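Local atomic coordinates of acyl-CoA dehydrogenase (Mycobacterium thermoresistibile, PDB entry 3PFD), a protein that probably oxidises saturated acyl-CoA thioesters to 2,3-dehydroacyl-CoA, using a bound flavin adenine dinucleotide as its redox cofactor. Residues A299-K304 against T346-L351; D339-V344 against R368-T373. One frame throughout, in Å; residues are numbered along the deposited sequence.

Contact 1. Residues A299-K304 against T346-L351; sequences ADMAMK and TDAVQL. With FDA (dihydroflavine-adenine dinucleotide), chain B.
The backbone O of Gln350 accepts a hydrogen bond from ribose hydroxyl O3B of the reduced flavin dinucleotide at 2.8 Å. The next residue, Leu351, packs on Met301. The side-chain amide of Gln350 reaches the third subunit, where its NE2 donates to Gln381 OE1 and Gln374 O. Two bonds thus help fix which way the amide is flipped, and they tie the cofactor end of the helix to a neighbouring chain.

Across the contact everything rests on Met301. Its CG lies anti to the carbonyl carbon (chi1 -67°), which points the nearly extended chain along Asp347; the two side chains slide past each other in opposite senses, with Met301 CG 3.8 Å from Asp347 OD2. The sulfur passes 3.9 Å from Asp347 CB and 4.0 Å from Leu351 CD1. A bend at chi3 (74°) then turns the methyl CE onto Ala348, 4.0 Å from its N and 4.1 Å from its CB. A long, flexible thioether suits this place, because the short axes lie 11.3 Å apart, and the small Ala348 lets the methyl in close to the backbone.

The segments 299-304 and 346-351, from helices 292-321 and 326-352, run nearly antiparallel, at 151°. Helix 256-280 borders both, with Leu271 against Met301 and Ala270 against Ala348, while helix 363-373 touches 326-352 through Val363, and Leu351 reaches back along 292-321 to Val294 and Leu298.

Contact 2. Residues D339-V344 against R368-T373; sequences DVAMEV and RDAKIT. With FDA (dihydroflavine-adenine dinucleotide), chain D.
The sulfur of Met342 lies closest to backbone atoms, with SD 3.6 Å from Lys371 CA and 3.7 Å from Lys371 N. CG stands opposite the backbone N (chi1 -158°), and bends at chi2 and at an unusual chi3 (-104°) fold the chain over the turn at Lys371, whose side-chain carbons CB and CD flank the sulfur. A methionine suits this spot because its soft, unbranched end can follow the surface of a helix.

Beside it, alanine faces alanine: Ala341 CB lies 4.1 Å from Ala370 CB, and Ala370 CB also sits 3.8 Å from Ala341 O. Having only methyls here lets the axes of the two segments come within 8.2 Å, at 159° and so close to antiparallel. Thr373 bends back on its own helix, its OG1 donating to Ala370 O at 2.7 Å in the carbonyl plane; the same oxygen also accepts from Thr373 N.

On another face of helix 363-373, Ile372 CD1 touches both flavin methyls, C8M and C7M, each at 3.6 Å. Lys371 sends NZ on to Gln350 OE1 and Thr346 O of the third subunit and to Gln374 OE1 of its own chain. These neutral oxygens would probably stabilise the positive charge in a buried place, while the contact across the segments is made by van der Waals packing of buried apolar groups.

From the N terminus, helix 292-321 supplies 299-304, helix 326-352 supplies 339-344 and then 346-351, and helix 363-373 supplies 368-373. Contact 1 closes a largely helical loop of 41 residues and contact 2 one of 23; because 339-344 falls inside the first loop and 368-373 beyond it, the two cross. Helix 326-352 is common to both and joins its predecessor to its successor in the C-terminal helical domain. The contacts also touch directly: Lys304 NZ forms a salt bridge with Glu343 OE2, and Met301 CE packs on Val344 O. Between subunits, contact 1 adjoins the copy of contact 2 in the third subunit.

Contact 1. Residues A299-K304 against T346-L351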
ATOM      1  N   ALA C 299      -6.589 -12.373  -7.393  1.00 13.02           N
ATOM      2  CA  ALA C 299      -7.450 -12.444  -6.222  1.00 13.02           C
ATOM      3  C   ALA C 299      -7.558 -11.055  -5.565  1.00 13.27           C
ATOM      4  O   ALA C 299      -8.654 -10.620  -5.192  1.00 13.44           O
ATOM      5  CB  ALA C 299      -6.879 -13.481  -5.210  1.00 12.38           C
ATOM      6  N   ASP C 300      -6.424 -10.362  -5.397  1.00 12.86           N
ATOM      7  CA  ASP C 300      -6.460  -9.018  -4.807  1.00 13.30           C
ATOM      8  C   ASP C 300      -7.381  -8.091  -5.634  1.00 13.08           C
ATOM      9  O   ASP C 300      -8.148  -7.299  -5.081  1.00 13.20           O
ATOM     10  CB  ASP C 300      -5.061  -8.398  -4.692  1.00 13.16           C
ATOM     11  CG  ASP C 300      -4.187  -9.079  -3.636  1.00 16.42           C
ATOM     12  OD1 ASP C 300      -4.713  -9.794  -2.759  1.00 18.51           O
ATOM     13  OD2 ASP C 300      -2.950  -8.891  -3.685  1.00 17.72           O
ATOM     14  N   MET C 301      -7.289  -8.186  -6.957  1.00 12.94           N
ATOM     15  CA  MET C 301      -8.056  -7.307  -7.824  1.00 12.64           C
ATOM     16  C   MET C 301      -9.541  -7.554  -7.589  1.00 13.51           C
ATOM     17  O   MET C 301     -10.269  -6.621  -7.251  1.00 14.29           O
ATOM     18  CB  MET C 301      -7.656  -7.514  -9.283  1.00 12.09           C
ATOM     19  CG  MET C 301      -6.207  -7.066  -9.592  1.00 11.22           C
ATOM     20  SD  MET C 301      -5.486  -7.901 -11.029  1.00 14.41           S
ATOM     21  CE  MET C 301      -6.330  -7.093 -12.376  1.00 13.97           C
ATOM     22  N   ALA C 302      -9.961  -8.822  -7.702  1.00 13.06           N
ATOM     23  CA  ALA C 302     -11.353  -9.213  -7.558  1.00 12.95           C
ATOM     24  C   ALA C 302     -11.936  -8.902  -6.178  1.00 12.74           C
ATOM     25  O   ALA C 302     -13.075  -8.426  -6.066  1.00 12.27           O
ATOM     26  CB  ALA C 302     -11.512 -10.730  -7.863  1.00 13.09           C
ATOM     27  N   MET C 303     -11.164  -9.198  -5.130  1.00 11.71           N
ATOM     28  CA  MET C 303     -11.602  -8.951  -3.767  1.00 11.90           C
ATOM     29  C   MET C 303     -11.957  -7.479  -3.554  1.00 12.02           C
ATOM     30  O   MET C 303     -13.024  -7.162  -3.008  1.00 12.18           O
ATOM     31  CB  MET C 303     -10.482  -9.360  -2.793  1.00 11.90           C
ATOM     32  CG  MET C 303     -10.682  -8.988  -1.339  1.00 13.21           C
ATOM     33  SD  MET C 303      -9.346  -9.676  -0.293  1.00 15.73           S
ATOM     34  CE  MET C 303      -7.920  -8.730  -0.816  1.00 14.96           C
ATOM     35  N   LYS C 304     -11.018  -6.607  -3.926  1.00 11.31           N
ATOM     36  CA  LYS C 304     -11.176  -5.164  -3.834  1.00 11.99           C
ATOM     37  C   LYS C 304     -12.288  -4.643  -4.722  1.00 11.98           C
ATOM     38  O   LYS C 304     -13.062  -3.788  -4.277  1.00 11.80           O
ATOM     39  CB  LYS C 304      -9.851  -4.442  -4.141  1.00 11.37           C
ATOM     40  CG  LYS C 304      -8.788  -4.661  -3.017  1.00 11.88           C
ATOM     41  CD  LYS C 304      -7.485  -3.894  -3.347  1.00 13.21           C
ATOM     42  CE  LYS C 304      -6.384  -4.211  -2.342  1.00 14.21           C
ATOM     43  NZ  LYS C 304      -5.305  -3.154  -2.438  1.00 18.81           N
ATOM     44  N   THR C 346      -3.788  -0.618 -13.360  1.00 11.53           N
ATOM     45  CA  THR C 346      -2.305  -0.650 -13.355  1.00 12.11           C
ATOM     46  C   THR C 346      -1.785  -2.096 -13.369  1.00 11.78           C
ATOM     47  O   THR C 346      -0.863  -2.421 -14.118  1.00 11.11           O
ATOM     48  CB  THR C 346      -1.711   0.127 -12.145  1.00 11.96           C
ATOM     49  OG1 THR C 346      -2.170   1.479 -12.214  1.00 11.98           O
ATOM     50  CG2 THR C 346      -0.193   0.167 -12.193  1.00 11.52           C
ATOM     51  N   ASP C 347      -2.397  -2.932 -12.530  1.00 11.77           N
ATOM     52  CA  ASP C 347      -2.137  -4.378 -12.462  1.00 12.32           C
ATOM     53  C   ASP C 347      -2.476  -5.134 -13.754  1.00 12.48           C
ATOM     54  O   ASP C 347      -1.709  -5.997 -14.195  1.00 13.06           O
ATOM     55  CB  ASP C 347      -2.946  -5.000 -11.310  1.00 11.22           C
ATOM     56  CG  ASP C 347      -2.339  -4.733  -9.944  1.00 15.55           C
ATOM     57  OD1 ASP C 347      -1.185  -4.191  -9.841  1.00 13.93           O
ATOM     58  OD2 ASP C 347      -3.049  -5.052  -8.961  1.00 17.88           O
ATOM     59  N   ALA C 348      -3.623  -4.822 -14.349  1.00 12.04           N
ATOM     60  CA  ALA C 348      -4.051  -5.505 -15.567  1.00 12.82           C
ATOM     61  C   ALA C 348      -3.118  -5.234 -16.742  1.00 12.67           C
ATOM     62  O   ALA C 348      -2.794  -6.148 -17.511  1.00 12.65           O
ATOM     63  CB  ALA C 348      -5.515  -5.138 -15.914  1.00 11.63           C
ATOM     64  N   VAL C 349      -2.698  -3.978 -16.915  1.00 12.73           N
ATOM     65  CA  VAL C 349      -1.635  -3.696 -17.896  1.00 11.79           C
ATOM     66  C   VAL C 349      -0.425  -4.605 -17.611  1.00 12.39           C
ATOM     67  O   VAL C 349       0.171  -5.217 -18.524  1.00 12.52           O
ATOM     68  CB  VAL C 349      -1.212  -2.211 -17.859  1.00 11.93           C
ATOM     69  CG1 VAL C 349       0.068  -2.004 -18.661  1.00 10.54           C
ATOM     70  CG2 VAL C 349      -2.350  -1.326 -18.421  1.00 11.71           C
ATOM     71  N   GLN C 350      -0.054  -4.684 -16.328  1.00 12.23           N
ATOM     72  CA  GLN C 350       1.098  -5.478 -15.918  1.00 11.71           C
ATOM     73  C   GLN C 350       0.942  -6.942 -16.312  1.00 11.95           C
ATOM     74  O   GLN C 350       1.898  -7.570 -16.804  1.00 11.62           O
ATOM     75  CB  GLN C 350       1.336  -5.344 -14.398  1.00 11.88           C
ATOM     76  CG  GLN C 350       2.626  -6.044 -13.906  1.00 13.02           C
ATOM     77  CD  GLN C 350       3.896  -5.337 -14.398  1.00 14.48           C
ATOM     78  OE1 GLN C 350       3.851  -4.152 -14.725  1.00 15.01           O
ATOM     79  NE2 GLN C 350       5.035  -6.051 -14.419  1.00 13.01           N
ATOM     80  N   LEU C 351      -0.261  -7.492 -16.093  1.00 10.80           N
ATOM     81  CA  LEU C 351      -0.471  -8.913 -16.330  1.00 11.80           C
ATOM     82  C   LEU C 351      -0.434  -9.348 -17.807  1.00 11.47           C
ATOM     83  O   LEU C 351      -0.203 -10.515 -18.099  1.00 12.54           O
ATOM     84  CB  LEU C 351      -1.743  -9.401 -15.636  1.00 11.31           C
ATOM     85  CG  LEU C 351      -1.599  -9.463 -14.121  1.00 12.49           C
ATOM     86  CD1 LEU C 351      -2.926  -9.820 -13.505  1.00 14.28           C
ATOM     87  CD2 LEU C 351      -0.504 -10.431 -13.670  1.00 11.30           C
TER
HETATM   88  PA  FDA B 390       4.864 -12.366 -20.757  1.00 12.04           P
HETATM   89  O1A FDA B 390       6.208 -13.015 -20.567  1.00 13.23           O
HETATM   90  O2A FDA B 390       3.761 -13.039 -21.512  1.00 14.25           O
HETATM   91  O5B FDA B 390       4.278 -11.988 -19.306  1.00 12.40           O
HETATM   92  C5B FDA B 390       2.896 -11.718 -19.107  1.00 10.24           C
HETATM   93  C4B FDA B 390       2.695 -11.554 -17.608  1.00 12.90           C
HETATM   94  O4B FDA B 390       2.973 -12.825 -16.982  1.00 15.36           O
HETATM   95  C3B FDA B 390       3.633 -10.533 -16.969  1.00 11.28           C
HETATM   96  O3B FDA B 390       2.994  -9.934 -15.854  1.00 12.03           O
HETATM   97  C2B FDA B 390       4.710 -11.400 -16.343  1.00 13.94           C
HETATM   98  O2B FDA B 390       5.339 -10.774 -15.230  1.00 12.84           O
HETATM   99  C1B FDA B 390       3.939 -12.646 -15.929  1.00 13.44           C
HETATM  100  N9A FDA B 390       4.839 -13.818 -15.775  1.00 14.85           N
HETATM  101  C8A FDA B 390       5.486 -14.461 -16.772  1.00 13.41           C
HETATM  102  N7A FDA B 390       6.211 -15.460 -16.235  1.00 14.11           N
HETATM  103  C5A FDA B 390       6.008 -15.473 -14.887  1.00 14.92           C
HETATM  104  C6A FDA B 390       6.490 -16.266 -13.832  1.00 14.77           C
HETATM  105  N6A FDA B 390       7.350 -17.306 -14.072  1.00 13.35           N
HETATM  106  N1A FDA B 390       6.099 -15.979 -12.553  1.00 13.98           N
HETATM  107  C2A FDA B 390       5.244 -14.961 -12.308  1.00 12.93           C
HETATM  108  N3A FDA B 390       4.778 -14.194 -13.311  1.00 11.71           N
HETATM  109  C4A FDA B 390       5.140 -14.422 -14.603  1.00 15.03           C
HETATM  110  N1  FDA B 390      12.903  -6.838 -25.719  1.00 17.39           N
HETATM  111  C2  FDA B 390      14.024  -6.843 -26.479  1.00 19.63           C
HETATM  112  O2  FDA B 390      14.521  -7.916 -26.876  1.00 16.71           O
HETATM  113  N3  FDA B 390      14.603  -5.678 -26.856  1.00 19.36           N
HETATM  114  C4  FDA B 390      14.114  -4.492 -26.459  1.00 17.97           C
HETATM  115  O4  FDA B 390      14.721  -3.465 -26.822  1.00 16.37           O
HETATM  116  C4X FDA B 390      12.971  -4.443 -25.653  1.00 15.41           C
HETATM  117  N5  FDA B 390      12.312  -3.278 -25.510  1.00 16.13           N
HETATM  118  C5X FDA B 390      11.016  -3.244 -25.075  1.00 16.65           C
HETATM  119  C6  FDA B 390      10.240  -2.100 -25.294  1.00 13.65           C
HETATM  120  C7  FDA B 390       8.862  -2.114 -25.081  1.00 13.78           C
HETATM  121  C7M FDA B 390       8.075  -0.851 -25.337  1.00 13.86           C
HETATM  122  C8  FDA B 390       8.225  -3.272 -24.630  1.00 15.33           C
HETATM  123  C8M FDA B 390       6.712  -3.331 -24.399  1.00 11.48           C
HETATM  124  C9  FDA B 390       8.997  -4.414 -24.424  1.00 14.43           C
HETATM  125  C9A FDA B 390      10.377  -4.417 -24.636  1.00 14.24           C
HETATM  126  N10 FDA B 390      11.076  -5.651 -24.707  1.00 13.72           N
HETATM  127  C10 FDA B 390      12.364  -5.659 -25.300  1.00 15.51           C
HETATM  128  C1' FDA B 390      10.406  -6.926 -24.361  1.00 15.92           C
HETATM  129  C2' FDA B 390      10.091  -7.066 -22.863  1.00 17.71           C
HETATM  130  O2' FDA B 390      11.298  -7.405 -22.165  1.00 17.31           O
HETATM  131  C3' FDA B 390       8.984  -8.094 -22.645  1.00 17.41           C
HETATM  132  O3' FDA B 390       7.712  -7.455 -22.866  1.00 16.31           O
HETATM  133  C4' FDA B 390       9.008  -8.636 -21.217  1.00 18.09           C
HETATM  134  O4' FDA B 390      10.204  -9.400 -21.055  1.00 17.25           O
HETATM  135  C5' FDA B 390       7.780  -9.474 -20.883  1.00 16.08           C
HETATM  136  O5' FDA B 390       7.514 -10.441 -21.908  1.00 14.87           O
HETATM  137  P   FDA B 390       6.054 -10.493 -22.573  1.00 13.69           P
HETATM  138  O1P FDA B 390       5.676  -9.124 -23.037  1.00 13.66           O
HETATM  139  O2P FDA B 390       6.058 -11.660 -23.572  1.00 12.84           O
HETATM  140  O3P FDA B 390       5.079 -10.863 -21.339  1.00 13.89           O

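Contact 2. Residues D339-V344 against R368-T373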
ATOM      1  N   ASP C 339      -9.945   4.603  -6.209  1.00 10.32           N
ATOM      2  CA  ASP C 339      -8.639   4.092  -5.779  1.00  9.97           C
ATOM      3  C   ASP C 339      -8.468   2.641  -6.224  1.00  9.71           C
ATOM      4  O   ASP C 339      -7.403   2.256  -6.723  1.00  9.29           O
ATOM      5  CB  ASP C 339      -8.424   4.221  -4.258  1.00 11.13           C
ATOM      6  CG  ASP C 339      -8.204   5.655  -3.818  1.00 11.05           C
ATOM      7  OD1 ASP C 339      -8.033   6.527  -4.672  1.00 13.54           O
ATOM      8  OD2 ASP C 339      -8.214   5.922  -2.616  1.00 11.14           O
ATOM      9  N   VAL C 340      -9.521   1.836  -6.062  1.00  9.36           N
ATOM     10  CA  VAL C 340      -9.456   0.421  -6.459  1.00  9.15           C
ATOM     11  C   VAL C 340      -9.181   0.286  -7.995  1.00 10.01           C
ATOM     12  O   VAL C 340      -8.286  -0.466  -8.430  1.00  9.79           O
ATOM     13  CB  VAL C 340     -10.709  -0.333  -5.990  1.00  9.29           C
ATOM     14  CG1 VAL C 340     -10.845  -1.685  -6.686  1.00  9.42           C
ATOM     15  CG2 VAL C 340     -10.661  -0.589  -4.438  1.00  9.32           C
ATOM     16  N   ALA C 341      -9.927   1.063  -8.790  1.00  9.43           N
ATOM     17  CA  ALA C 341      -9.796   1.044 -10.249  1.00  9.51           C
ATOM     18  C   ALA C 341      -8.390   1.395 -10.697  1.00  9.19           C
ATOM     19  O   ALA C 341      -7.894   0.803 -11.619  1.00  9.30           O
ATOM     20  CB  ALA C 341     -10.798   1.992 -10.885  1.00  9.27           C
ATOM     21  N   MET C 342      -7.792   2.412 -10.079  1.00  9.70           N
ATOM     22  CA  MET C 342      -6.425   2.806 -10.436  1.00 10.66           C
ATOM     23  C   MET C 342      -5.435   1.669 -10.225  1.00 10.83           C
ATOM     24  O   MET C 342      -4.576   1.397 -11.083  1.00 10.30           O
ATOM     25  CB  MET C 342      -5.981   4.067  -9.649  1.00 10.39           C
ATOM     26  CG  MET C 342      -4.838   4.832 -10.302  1.00 10.16           C
ATOM     27  SD  MET C 342      -5.201   5.431 -11.976  1.00 11.47           S
ATOM     28  CE  MET C 342      -4.278   4.237 -13.019  1.00  9.01           C
ATOM     29  N   GLU C 343      -5.520   1.046  -9.046  1.00 11.19           N
ATOM     30  CA  GLU C 343      -4.671  -0.090  -8.719  1.00 11.97           C
ATOM     31  C   GLU C 343      -4.955  -1.295  -9.641  1.00 11.08           C
ATOM     32  O   GLU C 343      -4.037  -1.895 -10.158  1.00 10.75           O
ATOM     33  CB  GLU C 343      -4.812  -0.472  -7.214  1.00 11.65           C
ATOM     34  CG  GLU C 343      -4.197  -1.853  -6.842  1.00 14.66           C
ATOM     35  CD  GLU C 343      -4.424  -2.239  -5.363  1.00 18.25           C
ATOM     36  OE1 GLU C 343      -4.006  -3.349  -4.953  1.00 22.60           O
ATOM     37  OE2 GLU C 343      -5.044  -1.451  -4.615  1.00 16.06           O
ATOM     38  N   VAL C 344      -6.221  -1.630  -9.840  1.00 11.25           N
ATOM     39  CA  VAL C 344      -6.605  -2.791 -10.654  1.00 11.17           C
ATOM     40  C   VAL C 344      -6.160  -2.665 -12.106  1.00 11.74           C
ATOM     41  O   VAL C 344      -5.586  -3.619 -12.668  1.00 11.55           O
ATOM     42  CB  VAL C 344      -8.147  -3.075 -10.583  1.00 11.93           C
ATOM     43  CG1 VAL C 344      -8.587  -4.023 -11.686  1.00 10.48           C
ATOM     44  CG2 VAL C 344      -8.521  -3.663  -9.204  1.00 11.69           C
ATOM     45  N   ARG C 368      -5.695   4.458 -18.384  1.00 11.24           N
ATOM     46  CA  ARG C 368      -5.791   5.891 -18.662  1.00 11.53           C
ATOM     47  C   ARG C 368      -7.148   6.475 -18.214  1.00 11.33           C
ATOM     48  O   ARG C 368      -7.181   7.521 -17.557  1.00 10.61           O
ATOM     49  CB  ARG C 368      -5.514   6.181 -20.137  1.00 11.90           C
ATOM     50  CG  ARG C 368      -4.044   5.901 -20.536  1.00 12.67           C
ATOM     51  CD  ARG C 368      -3.763   6.345 -21.966  1.00 12.43           C
ATOM     52  NE  ARG C 368      -4.276   5.421 -22.973  1.00 10.70           N
ATOM     53  CZ  ARG C 368      -5.335   5.638 -23.757  1.00 15.83           C
ATOM     54  NH1 ARG C 368      -6.082   6.750 -23.614  1.00 10.25           N
ATOM     55  NH2 ARG C 368      -5.675   4.713 -24.659  1.00 13.53           N
ATOM     56  N   ASP C 369      -8.238   5.776 -18.536  1.00 11.17           N
ATOM     57  CA  ASP C 369      -9.587   6.156 -18.097  1.00 12.62           C
ATOM     58  C   ASP C 369      -9.752   6.106 -16.577  1.00 12.82           C
ATOM     59  O   ASP C 369     -10.431   6.950 -16.004  1.00 13.89           O
ATOM     60  CB  ASP C 369     -10.655   5.223 -18.712  1.00 12.20           C
ATOM     61  CG  ASP C 369     -10.733   5.323 -20.239  1.00 14.77           C
ATOM     62  OD1 ASP C 369     -10.120   6.265 -20.846  1.00 12.48           O
ATOM     63  OD2 ASP C 369     -11.419   4.442 -20.824  1.00 15.03           O
ATOM     64  N   ALA C 370      -9.201   5.079 -15.931  1.00 12.92           N
ATOM     65  CA  ALA C 370      -9.428   4.918 -14.494  1.00 13.31           C
ATOM     66  C   ALA C 370      -8.961   6.149 -13.720  1.00 13.27           C
ATOM     67  O   ALA C 370      -9.587   6.514 -12.715  1.00 14.74           O
ATOM     68  CB  ALA C 370      -8.736   3.649 -13.954  1.00 12.78           C
ATOM     69  N   LYS C 371      -7.882   6.778 -14.188  1.00 12.21           N
ATOM     70  CA  LYS C 371      -7.297   7.935 -13.515  1.00 11.88           C
ATOM     71  C   LYS C 371      -8.272   9.093 -13.294  1.00 12.46           C
ATOM     72  O   LYS C 371      -8.191   9.756 -12.269  1.00 12.75           O
ATOM     73  CB  LYS C 371      -6.045   8.450 -14.250  1.00 11.00           C
ATOM     74  CG  LYS C 371      -5.372   9.673 -13.565  1.00  9.37           C
ATOM     75  CD  LYS C 371      -4.728   9.280 -12.198  1.00 12.01           C
ATOM     76  CE  LYS C 371      -4.776  10.460 -11.191  1.00 11.55           C
ATOM     77  NZ  LYS C 371      -4.463   9.967  -9.815  1.00 15.72           N
ATOM     78  N   ILE C 372      -9.184   9.341 -14.243  1.00 12.64           N
ATOM     79  CA  ILE C 372     -10.139  10.446 -14.089  1.00 12.28           C
ATOM     80  C   ILE C 372     -11.080  10.243 -12.905  1.00 12.87           C
ATOM     81  O   ILE C 372     -11.541  11.224 -12.320  1.00 14.31           O
ATOM     82  CB  ILE C 372     -10.978  10.756 -15.392  1.00 12.31           C
ATOM     83  CG1 ILE C 372     -11.719  12.099 -15.288  1.00 12.70           C
ATOM     84  CG2 ILE C 372     -12.006   9.663 -15.647  1.00 11.55           C
ATOM     85  CD1 ILE C 372     -10.804  13.350 -15.049  1.00 11.26           C
ATOM     86  N   THR C 373     -11.377   8.991 -12.556  1.00 12.04           N
ATOM     87  CA  THR C 373     -12.366   8.726 -11.517  1.00 11.88           C
ATOM     88  C   THR C 373     -11.927   9.227 -10.131  1.00 11.63           C
ATOM     89  O   THR C 373     -12.774   9.511  -9.280  1.00 10.08           O
ATOM     90  CB  THR C 373     -12.811   7.242 -11.469  1.00 11.80           C
ATOM     91  OG1 THR C 373     -11.707   6.434 -11.059  1.00 11.96           O
ATOM     92  CG2 THR C 373     -13.282   6.773 -12.862  1.00 11.69           C
TER
HETATM   93  PA  FDA D 390      -7.623  21.916  -7.924  1.00 15.52           P
HETATM   94  O1A FDA D 390      -8.821  22.231  -7.072  1.00 17.32           O
HETATM   95  O2A FDA D 390      -6.661  23.003  -8.335  1.00 13.27           O
HETATM   96  O5B FDA D 390      -6.799  20.759  -7.161  1.00 17.36           O
HETATM   97  C5B FDA D 390      -5.392  20.559  -7.333  1.00 16.31           C
HETATM   98  C4B FDA D 390      -4.895  19.573  -6.266  1.00 17.80           C
HETATM   99  O4B FDA D 390      -5.007  20.151  -4.961  1.00 15.47           O
HETATM  100  C3B FDA D 390      -5.737  18.295  -6.232  1.00 18.47           C
HETATM  101  O3B FDA D 390      -4.869  17.211  -5.871  1.00 16.11           O
HETATM  102  C2B FDA D 390      -6.714  18.548  -5.097  1.00 15.88           C
HETATM  103  O2B FDA D 390      -7.188  17.342  -4.490  1.00 17.47           O
HETATM  104  C1B FDA D 390      -5.852  19.346  -4.145  1.00 15.45           C
HETATM  105  N9A FDA D 390      -6.646  20.146  -3.190  1.00 16.39           N
HETATM  106  C8A FDA D 390      -7.396  21.225  -3.478  1.00 17.43           C
HETATM  107  N7A FDA D 390      -7.960  21.693  -2.337  1.00 16.06           N
HETATM  108  C5A FDA D 390      -7.562  20.892  -1.318  1.00 17.68           C
HETATM  109  C6A FDA D 390      -7.827  20.881   0.061  1.00 17.05           C
HETATM  110  N6A FDA D 390      -8.655  21.820   0.615  1.00 14.68           N
HETATM  111  N1A FDA D 390      -7.251  19.920   0.833  1.00 15.80           N
HETATM  112  C2A FDA D 390      -6.448  18.994   0.262  1.00 17.50           C
HETATM  113  N3A FDA D 390      -6.165  18.977  -1.060  1.00 14.46           N
HETATM  114  C4A FDA D 390      -6.722  19.913  -1.871  1.00 17.16           C
HETATM  115  N1  FDA D 390     -16.642  20.132 -13.713  1.00 20.23           N
HETATM  116  C2  FDA D 390     -17.882  20.543 -14.122  1.00 21.96           C
HETATM  117  O2  FDA D 390     -18.397  21.609 -13.689  1.00 22.56           O
HETATM  118  N3  FDA D 390     -18.574  19.803 -15.014  1.00 20.43           N
HETATM  119  C4  FDA D 390     -18.061  18.654 -15.508  1.00 19.27           C
HETATM  120  O4  FDA D 390     -18.747  18.030 -16.335  1.00 17.75           O
HETATM  121  C4X FDA D 390     -16.797  18.190 -15.089  1.00 18.25           C
HETATM  122  N5  FDA D 390     -16.216  17.112 -15.653  1.00 16.86           N
HETATM  123  C5X FDA D 390     -14.878  16.990 -15.681  1.00 16.06           C
HETATM  124  C6  FDA D 390     -14.240  16.209 -16.656  1.00 16.75           C
HETATM  125  C7  FDA D 390     -12.835  16.162 -16.713  1.00 16.64           C
HETATM  126  C7M FDA D 390     -12.143  15.313 -17.758  1.00 16.08           C
HETATM  127  C8  FDA D 390     -12.072  16.855 -15.783  1.00 16.47           C
HETATM  128  C8M FDA D 390     -10.554  16.813 -15.807  1.00 14.95           C
HETATM  129  C9  FDA D 390     -12.702  17.616 -14.816  1.00 14.95           C
HETATM  130  C9A FDA D 390     -14.097  17.698 -14.769  1.00 16.51           C
HETATM  131  N10 FDA D 390     -14.718  18.663 -13.947  1.00 16.94           N
HETATM  132  C10 FDA D 390     -16.089  18.963 -14.176  1.00 18.46           C
HETATM  133  C1' FDA D 390     -13.911  19.502 -13.060  1.00 15.76           C
HETATM  134  C2' FDA D 390     -13.468  18.746 -11.800  1.00 17.47           C
HETATM  135  O2' FDA D 390     -14.545  18.521 -10.863  1.00 19.49           O
HETATM  136  C3' FDA D 390     -12.305  19.503 -11.195  1.00 17.12           C
HETATM  137  O3' FDA D 390     -11.127  19.222 -11.992  1.00 15.07           O
HETATM  138  C4' FDA D 390     -12.054  19.113  -9.726  1.00 18.60           C
HETATM  139  O4' FDA D 390     -13.100  19.617  -8.893  1.00 21.74           O
HETATM  140  C5' FDA D 390     -10.726  19.648  -9.208  1.00 16.96           C
HETATM  141  O5' FDA D 390     -10.596  21.032  -9.557  1.00 18.76           O
HETATM  142  P   FDA D 390      -9.245  21.526 -10.281  1.00 17.77           P
HETATM  143  O1P FDA D 390      -9.057  20.688 -11.521  1.00 19.89           O
HETATM  144  O2P FDA D 390      -9.283  23.032 -10.391  1.00 18.22           O
HETATM  145  O3P FDA D 390      -8.087  21.078  -9.253  1.00 15.51           O